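Local coordinates for cytochrome c (Pseudomonas aeruginosa, PDB 6RTE), which acts as the dihydro-heme d1 dehydrogenase NirN of heme d1 biosynthesis, an eight-bladed beta-propeller enzyme that also carries heme c, at residues A[258-263]-A[289-295]; A[278-282]-A[294-298]; A[316-321]-A[357-363]. One frame throughout, in Å; residues are numbered along the deposited sequence.

Contact 1: residues A[258-263]-A[289-295]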
# COMPACT_ATOMS: atom_id res chain seq x y z
N ILE A 258 7.29 12.39 14.90
CA ILE A 258 8.11 13.36 14.16
C ILE A 258 7.21 14.21 13.27
O ILE A 258 6.75 13.73 12.22
CB ILE A 258 9.20 12.66 13.33
CG1 ILE A 258 10.04 11.72 14.20
CG2 ILE A 258 10.08 13.71 12.66
CD1 ILE A 258 10.96 10.79 13.41
N PRO A 259 6.92 15.46 13.63
CA PRO A 259 6.08 16.31 12.75
C PRO A 259 6.74 16.50 11.39
O PRO A 259 7.95 16.70 11.29
CB PRO A 259 5.97 17.63 13.52
CG PRO A 259 6.33 17.30 14.96
CD PRO A 259 7.34 16.17 14.86
N ALA A 260 5.94 16.42 10.34
CA ALA A 260 6.45 16.60 8.98
C ALA A 260 6.34 18.08 8.65
O ALA A 260 5.25 18.62 8.46
CB ALA A 260 5.69 15.73 7.99
N ALA A 261 7.49 18.76 8.62
CA ALA A 261 7.53 20.18 8.31
C ALA A 261 8.86 20.46 7.62
O ALA A 261 9.88 19.84 7.95
CB ALA A 261 7.38 21.02 9.59
N ASP A 262 8.85 21.38 6.66
CA ASP A 262 10.11 21.69 6.00
C ASP A 262 10.98 22.54 6.92
O ASP A 262 10.59 22.88 8.05
CB ASP A 262 9.86 22.36 4.64
CG ASP A 262 9.31 23.77 4.76
OD1 ASP A 262 9.25 24.33 5.87
OD2 ASP A 262 8.92 24.32 3.71
N ALA A 263 12.16 22.91 6.43
CA ALA A 263 13.11 23.66 7.23
C ALA A 263 12.58 25.04 7.59
O ALA A 263 13.03 25.63 8.58
CB ALA A 263 14.45 23.79 6.50
N VAL A 289 5.66 20.06 0.66
CA VAL A 289 6.83 20.92 0.75
C VAL A 289 7.87 20.45 -0.26
O VAL A 289 7.83 19.32 -0.75
CB VAL A 289 7.42 20.95 2.17
CG1 VAL A 289 6.46 21.66 3.13
CG2 VAL A 289 7.71 19.54 2.66
N HIS A 290 8.82 21.33 -0.55
CA HIS A 290 9.90 21.02 -1.49
C HIS A 290 11.08 20.36 -0.82
O HIS A 290 12.22 20.79 -0.99
CB HIS A 290 10.33 22.30 -2.20
CG HIS A 290 9.25 22.93 -2.99
ND1 HIS A 290 9.16 22.81 -4.36
CD2 HIS A 290 8.18 23.68 -2.61
CE1 HIS A 290 8.11 23.47 -4.79
NE2 HIS A 290 7.49 24.00 -3.75
N GLU A 291 10.81 19.30 -0.04
CA GLU A 291 11.84 18.54 0.64
C GLU A 291 11.53 17.06 0.52
O GLU A 291 10.37 16.65 0.46
CB GLU A 291 11.93 18.88 2.14
CG GLU A 291 12.80 20.05 2.47
CD GLU A 291 12.81 20.37 3.95
OE1 GLU A 291 12.48 19.48 4.78
OE2 GLU A 291 13.15 21.52 4.27
N LEU A 292 12.58 16.26 0.50
CA LEU A 292 12.47 14.84 0.80
C LEU A 292 13.48 14.53 1.90
O LEU A 292 14.48 15.24 2.05
CB LEU A 292 12.67 13.96 -0.42
CG LEU A 292 14.05 13.82 -1.06
CD1 LEU A 292 14.81 12.67 -0.43
CD2 LEU A 292 13.91 13.60 -2.55
N TRP A 293 13.17 13.50 2.67
CA TRP A 293 13.92 13.19 3.89
C TRP A 293 14.56 11.81 3.77
O TRP A 293 13.96 10.89 3.20
CB TRP A 293 13.00 13.21 5.11
CG TRP A 293 12.53 14.56 5.58
CD1 TRP A 293 12.78 15.79 5.01
CD2 TRP A 293 11.72 14.81 6.73
NE1 TRP A 293 12.17 16.77 5.74
CE2 TRP A 293 11.51 16.20 6.80
CE3 TRP A 293 11.15 13.99 7.71
CZ2 TRP A 293 10.77 16.79 7.82
CZ3 TRP A 293 10.40 14.58 8.72
CH2 TRP A 293 10.22 15.96 8.77
N GLU A 294 15.77 11.69 4.29
CA GLU A 294 16.35 10.40 4.63
C GLU A 294 16.57 10.38 6.14
O GLU A 294 17.08 11.35 6.71
CB GLU A 294 17.67 10.16 3.89
CG GLU A 294 18.26 8.77 4.11
CD GLU A 294 19.50 8.51 3.27
OE1 GLU A 294 20.10 9.48 2.75
OE2 GLU A 294 19.89 7.33 3.14
N LEU A 295 16.15 9.29 6.78
CA LEU A 295 16.32 9.12 8.22
C LEU A 295 17.19 7.89 8.48
O LEU A 295 16.68 6.75 8.49
CB LEU A 295 14.96 8.96 8.90
CG LEU A 295 14.06 10.20 8.93
CD1 LEU A 295 13.22 10.31 7.65
CD2 LEU A 295 13.16 10.19 10.13
O HOH W 1 9.65 23.67 1.16
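The indole of Trp293 meets segment 258-263 mainly through its rim, where backbone oxygens and a carboxylate gather near the ring plane. Ala261 O lies 3.2 Å from Trp293 CZ2, and Pro259 O approaches Trp293 CH2. Further round the same edge, Trp293 NE1 donates a hydrogen bond to Glu291 OE1 at 2.9 Å, with the acceptor almost exactly in the plane of the indole. The two oxygens of Glu291 thus do different jobs: OE1 holds the indole and also pairs with Arg307, while OE2 accepts a hydrogen bond from Ala263 N at 2.8 Å from the syn side, 27° out of the carboxylate plane. The reach comes from the Glu291 chain, which runs extended beyond CG (chi2 178°). Arg307 also bonds Ala261 O, tying the loop to the same polar cluster.

The flanks differ. On one side Ile258 CD1 and Leu295 CD2 meet tip to tip at 4.0 Å, and Ile258 CG2 packs on Trp293 CZ3. On the other, Val289 CG1 leans against Asp262 OD2 at 3.7 Å; a water donates to that oxygen and accepts from His290 N, while Asp262 OD1 accepts from Gln266 N. Here the last strand of one sheet, with the loop that follows it, packs against the third strand of the next, the blade-to-blade contact of a beta-propeller.

Contact 2: residues A[278-282]-A[294-298]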
# COMPACT_ATOMS: atom_id res chain seq x y z
N PRO A 278 20.51 -0.91 1.78
CA PRO A 278 21.97 -0.67 1.74
C PRO A 278 22.39 0.61 2.44
O PRO A 278 23.53 0.71 2.90
CB PRO A 278 22.29 -0.60 0.24
CG PRO A 278 21.10 -1.16 -0.45
CD PRO A 278 19.93 -0.92 0.42
N ARG A 279 21.50 1.59 2.53
CA ARG A 279 21.77 2.83 3.24
C ARG A 279 21.37 2.78 4.71
O ARG A 279 21.62 3.74 5.44
CB ARG A 279 21.05 3.99 2.54
CG ARG A 279 21.32 4.06 1.03
CD ARG A 279 20.51 5.17 0.37
NE ARG A 279 20.93 6.49 0.84
CZ ARG A 279 21.92 7.20 0.30
NH1 ARG A 279 22.22 8.39 0.80
NH2 ARG A 279 22.59 6.74 -0.75
N HIS A 280 20.76 1.67 5.15
CA HIS A 280 20.23 1.54 6.51
C HIS A 280 19.47 2.79 6.92
O HIS A 280 19.71 3.38 7.97
CB HIS A 280 21.34 1.23 7.50
CG HIS A 280 22.15 0.04 7.11
ND1 HIS A 280 21.59 -1.20 6.92
CD2 HIS A 280 23.47 -0.08 6.81
CE1 HIS A 280 22.54 -2.05 6.55
NE2 HIS A 280 23.68 -1.39 6.47
N SER A 281 18.52 3.18 6.07
CA SER A 281 17.79 4.42 6.27
C SER A 281 16.36 4.25 5.81
O SER A 281 16.05 3.39 4.99
CB SER A 281 18.44 5.58 5.50
OG SER A 281 18.16 5.45 4.12
N PHE A 282 15.48 5.10 6.37
CA PHE A 282 14.17 5.34 5.79
C PHE A 282 14.26 6.55 4.86
O PHE A 282 15.01 7.50 5.12
CB PHE A 282 13.13 5.61 6.88
CG PHE A 282 12.79 4.41 7.72
CD1 PHE A 282 12.17 3.31 7.17
CD2 PHE A 282 13.06 4.41 9.08
CE1 PHE A 282 11.83 2.22 7.95
CE2 PHE A 282 12.71 3.32 9.88
CZ PHE A 282 12.10 2.23 9.31
N GLU A 294 15.77 11.69 4.29
CA GLU A 294 16.35 10.40 4.63
C GLU A 294 16.57 10.38 6.14
O GLU A 294 17.08 11.35 6.71
CB GLU A 294 17.67 10.16 3.89
CG GLU A 294 18.26 8.77 4.11
CD GLU A 294 19.50 8.51 3.27
OE1 GLU A 294 20.10 9.48 2.75
OE2 GLU A 294 19.89 7.33 3.14
N LEU A 295 16.15 9.29 6.78
CA LEU A 295 16.32 9.12 8.22
C LEU A 295 17.19 7.89 8.48
O LEU A 295 16.68 6.75 8.49
CB LEU A 295 14.96 8.96 8.90
CG LEU A 295 14.06 10.20 8.93
CD1 LEU A 295 13.22 10.31 7.65
CD2 LEU A 295 13.16 10.19 10.13
N PRO A 296 18.49 8.05 8.68
CA PRO A 296 19.35 6.89 8.93
C PRO A 296 19.11 6.27 10.29
O PRO A 296 18.85 6.96 11.29
CB PRO A 296 20.77 7.46 8.83
CG PRO A 296 20.62 8.89 9.17
CD PRO A 296 19.28 9.30 8.61
N TYR A 297 19.23 4.93 10.35
CA TYR A 297 19.04 4.21 11.61
C TYR A 297 20.20 3.28 11.96
O TYR A 297 20.09 2.55 12.95
CB TYR A 297 17.72 3.42 11.60
CG TYR A 297 17.52 2.52 10.41
CD1 TYR A 297 18.20 1.31 10.29
CD2 TYR A 297 16.64 2.87 9.40
CE1 TYR A 297 18.03 0.50 9.19
CE2 TYR A 297 16.45 2.06 8.30
CZ TYR A 297 17.14 0.88 8.20
OH TYR A 297 16.95 0.09 7.09
N ALA A 298 21.30 3.29 11.22
CA ALA A 298 22.45 2.45 11.59
C ALA A 298 22.91 2.76 13.01
O ALA A 298 23.31 1.85 13.75
CB ALA A 298 23.62 2.65 10.61
O HOH W 2 21.83 6.98 4.77
O HOH W 3 22.13 4.69 8.51
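Glu294 OE2 is gripped by three donors: Arg279 NE at 2.7 Å, Ser281 OG at 2.7 Å and a water. The arginine comes side-on, its NH1 reaching Glu294 OE1 at 3.1 Å, so the salt bridge uses one nitrogen for each oxygen. Ser281 takes the anti lone pair of OE2, while Arg279 NE comes on the syn side, 31° out of the carboxylate plane. A bend at chi3 (66°) turns the arginine head across the glutamate, and NH1 also pairs with Asp342.

The backbones pair antiparallel: Phe282 and Leu295 form a hydrogen-bonded pair, Leu295 N reaching Phe282 O at 2.7 Å, and Ser281 faces Pro296 in a non-hydrogen-bonded one. His280 O accepts a hydrogen bond from Tyr297 N at 2.9 Å while lying over the centre of the Tyr297 ring. That ring turns its edge to the face of Phe282, centroids 5.2 Å apart and planes at 56°.

The contact lies at the open end of the hairpin of strands 281-286 and 291-296, away from its connecting turn. His280 and Ser281 form a G1 bulge opposite Ala276, Asp229 hydrogen-bonds both His280 ND1 and Tyr297 OH, and Phe282 packs on Trp233 of strand 233-238.

Contact 3: residues A[316-321]-A[357-363]; sequences DFSFSP and HLGSGIY
Tyr363 and Ser318 meet in the close-fitting middle of this contact, where Ser318 and Leu358 are buried, while Gly359 is exposed at its margin. Tyr363 points its hydroxyl across to Ser318, OH to OG at 2.8 Å, a bond in which either group could be the donor. Ser318 OG is swung anti to the backbone N (chi1 168°), which sets it at the edge of the tyrosine ring, near its plane. One face of the same ring takes Pro321: its CD sits 4.1 Å from the Tyr363 centroid, offset toward the rim, in a CH-pi contact. Phe372 and Trp370 of strand 370-374 and Leu327 of strand 325-330 add to the packing around Tyr363. Nearby, Ser318 has its CB against Leu358 O at 3.3 Å.

Around this middle, Asp316, His357, Pro321 and Tyr363 are all partly exposed. Asp316 OD2 collects two N-H groups: His357 ND1 at 2.8 Å on its syn lone pair, and Gly359 N in a weak bond of 3.3 Å. The carboxylate and imidazole planes lie within 20° of each other, and the His357 ring also meets that of Phe403. Asp316 O, 3.7 Å from Leu358 CB, is buried by the contact and has no partner in the model.

Because ND1 is spent on the carboxylate, the bond should limit rotation of the His357 ring, consistent with Asp316 orienting it in a His-carboxylate pair at the junction of two propeller blades.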
# COMPACT_ATOMS: atom_id res chain seq x y z
N ASP A 316 5.89 9.31 -4.94
CA ASP A 316 5.89 8.05 -5.68
C ASP A 316 7.31 7.68 -6.12
O ASP A 316 7.63 7.58 -7.31
CB ASP A 316 4.94 8.13 -6.88
CG ASP A 316 4.39 6.76 -7.28
OD1 ASP A 316 4.42 5.83 -6.44
OD2 ASP A 316 3.93 6.61 -8.43
N PHE A 317 8.17 7.48 -5.12
CA PHE A 317 9.56 7.15 -5.37
C PHE A 317 9.70 5.73 -5.93
O PHE A 317 8.99 4.81 -5.51
CB PHE A 317 10.39 7.22 -4.08
CG PHE A 317 10.40 8.55 -3.39
CD1 PHE A 317 9.90 9.70 -3.98
CD2 PHE A 317 10.93 8.65 -2.11
CE1 PHE A 317 9.93 10.91 -3.29
CE2 PHE A 317 10.97 9.86 -1.44
CZ PHE A 317 10.48 10.99 -2.04
N SER A 318 10.63 5.56 -6.86
CA SER A 318 11.24 4.27 -7.15
C SER A 318 12.75 4.38 -6.92
O SER A 318 13.33 5.45 -7.10
CB SER A 318 10.97 3.81 -8.58
OG SER A 318 11.80 2.70 -8.91
N PHE A 319 13.38 3.28 -6.52
CA PHE A 319 14.81 3.25 -6.25
C PHE A 319 15.53 2.41 -7.29
O PHE A 319 15.05 1.35 -7.69
CB PHE A 319 15.09 2.70 -4.85
CG PHE A 319 14.57 3.58 -3.75
CD1 PHE A 319 15.33 4.62 -3.25
CD2 PHE A 319 13.30 3.37 -3.23
CE1 PHE A 319 14.85 5.43 -2.24
CE2 PHE A 319 12.81 4.19 -2.22
CZ PHE A 319 13.59 5.22 -1.73
N SER A 320 16.69 2.90 -7.73
CA SER A 320 17.57 2.10 -8.56
C SER A 320 18.02 0.87 -7.77
O SER A 320 17.95 0.86 -6.53
CB SER A 320 18.77 2.92 -9.02
OG SER A 320 19.44 3.54 -7.94
N PRO A 321 18.46 -0.19 -8.46
CA PRO A 321 18.82 -1.42 -7.73
C PRO A 321 19.85 -1.20 -6.63
O PRO A 321 19.76 -1.86 -5.60
CB PRO A 321 19.34 -2.34 -8.84
CG PRO A 321 19.54 -1.48 -10.05
CD PRO A 321 18.55 -0.36 -9.92
N HIS A 357 3.30 5.73 -13.20
CA HIS A 357 3.25 5.23 -11.83
C HIS A 357 4.62 4.66 -11.49
O HIS A 357 4.85 3.45 -11.45
CB HIS A 357 2.14 4.20 -11.70
CG HIS A 357 1.93 3.69 -10.31
ND1 HIS A 357 2.36 4.38 -9.19
CD2 HIS A 357 1.34 2.57 -9.85
CE1 HIS A 357 2.05 3.69 -8.11
NE2 HIS A 357 1.42 2.59 -8.48
N LEU A 358 5.57 5.57 -11.23
CA LEU A 358 6.96 5.16 -11.05
C LEU A 358 7.13 4.20 -9.88
O LEU A 358 8.00 3.32 -9.92
CB LEU A 358 7.85 6.39 -10.85
CG LEU A 358 8.02 7.31 -12.06
CD1 LEU A 358 8.81 8.55 -11.65
CD2 LEU A 358 8.70 6.59 -13.21
N GLY A 359 6.32 4.35 -8.83
CA GLY A 359 6.47 3.50 -7.66
C GLY A 359 6.32 2.03 -7.97
O GLY A 359 6.86 1.18 -7.25
N SER A 360 5.58 1.69 -9.03
CA SER A 360 5.33 0.31 -9.40
C SER A 360 6.27 -0.20 -10.49
O SER A 360 6.15 -1.36 -10.89
CB SER A 360 3.88 0.14 -9.86
OG SER A 360 2.98 0.37 -8.79
N GLY A 361 7.20 0.62 -10.96
CA GLY A 361 8.10 0.18 -12.00
C GLY A 361 9.11 -0.83 -11.49
O GLY A 361 9.38 -0.93 -10.30
N ILE A 362 9.67 -1.60 -12.42
CA ILE A 362 10.60 -2.66 -12.07
C ILE A 362 11.81 -2.61 -12.98
O ILE A 362 11.79 -2.00 -14.06
CB ILE A 362 9.94 -4.06 -12.13
CG1 ILE A 362 9.48 -4.38 -13.55
CG2 ILE A 362 8.76 -4.12 -11.17
CD1 ILE A 362 9.15 -5.85 -13.76
N TYR A 363 12.87 -3.27 -12.53
CA TYR A 363 14.17 -3.28 -13.19
C TYR A 363 14.52 -4.71 -13.57
O TYR A 363 14.11 -5.67 -12.91
CB TYR A 363 15.26 -2.71 -12.27
CG TYR A 363 14.97 -1.32 -11.76
CD1 TYR A 363 14.02 -1.11 -10.76
CD2 TYR A 363 15.64 -0.21 -12.27
CE1 TYR A 363 13.75 0.17 -10.29
CE2 TYR A 363 15.38 1.06 -11.80
CZ TYR A 363 14.44 1.25 -10.81
OH TYR A 363 14.17 2.52 -10.35

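How the contacts relate
Contacts 1 and 2 both use strand 291-296 and overlap at Glu294 and Leu295, of which only Leu295 works in both, but they serve different joints: contact 1 packs the strand against the preceding blade, contact 2 pairs it with its hairpin neighbour 281-286. Contact 3 lies further on, between the next blade and the one after. Contact 1 is the buried one, an indole with a polar cluster at its rim; contacts 2 and 3 are partly buried. In contact 2 the charged grip is a salt bridge alongside ladder bonds, whereas contact 3 has no such ladder and relies on a histidine-carboxylate bond and a tyrosine hydroxyl. Contacts 1 and 3 touch, Leu292 CB packing 4.0 Å from Phe317 CZ.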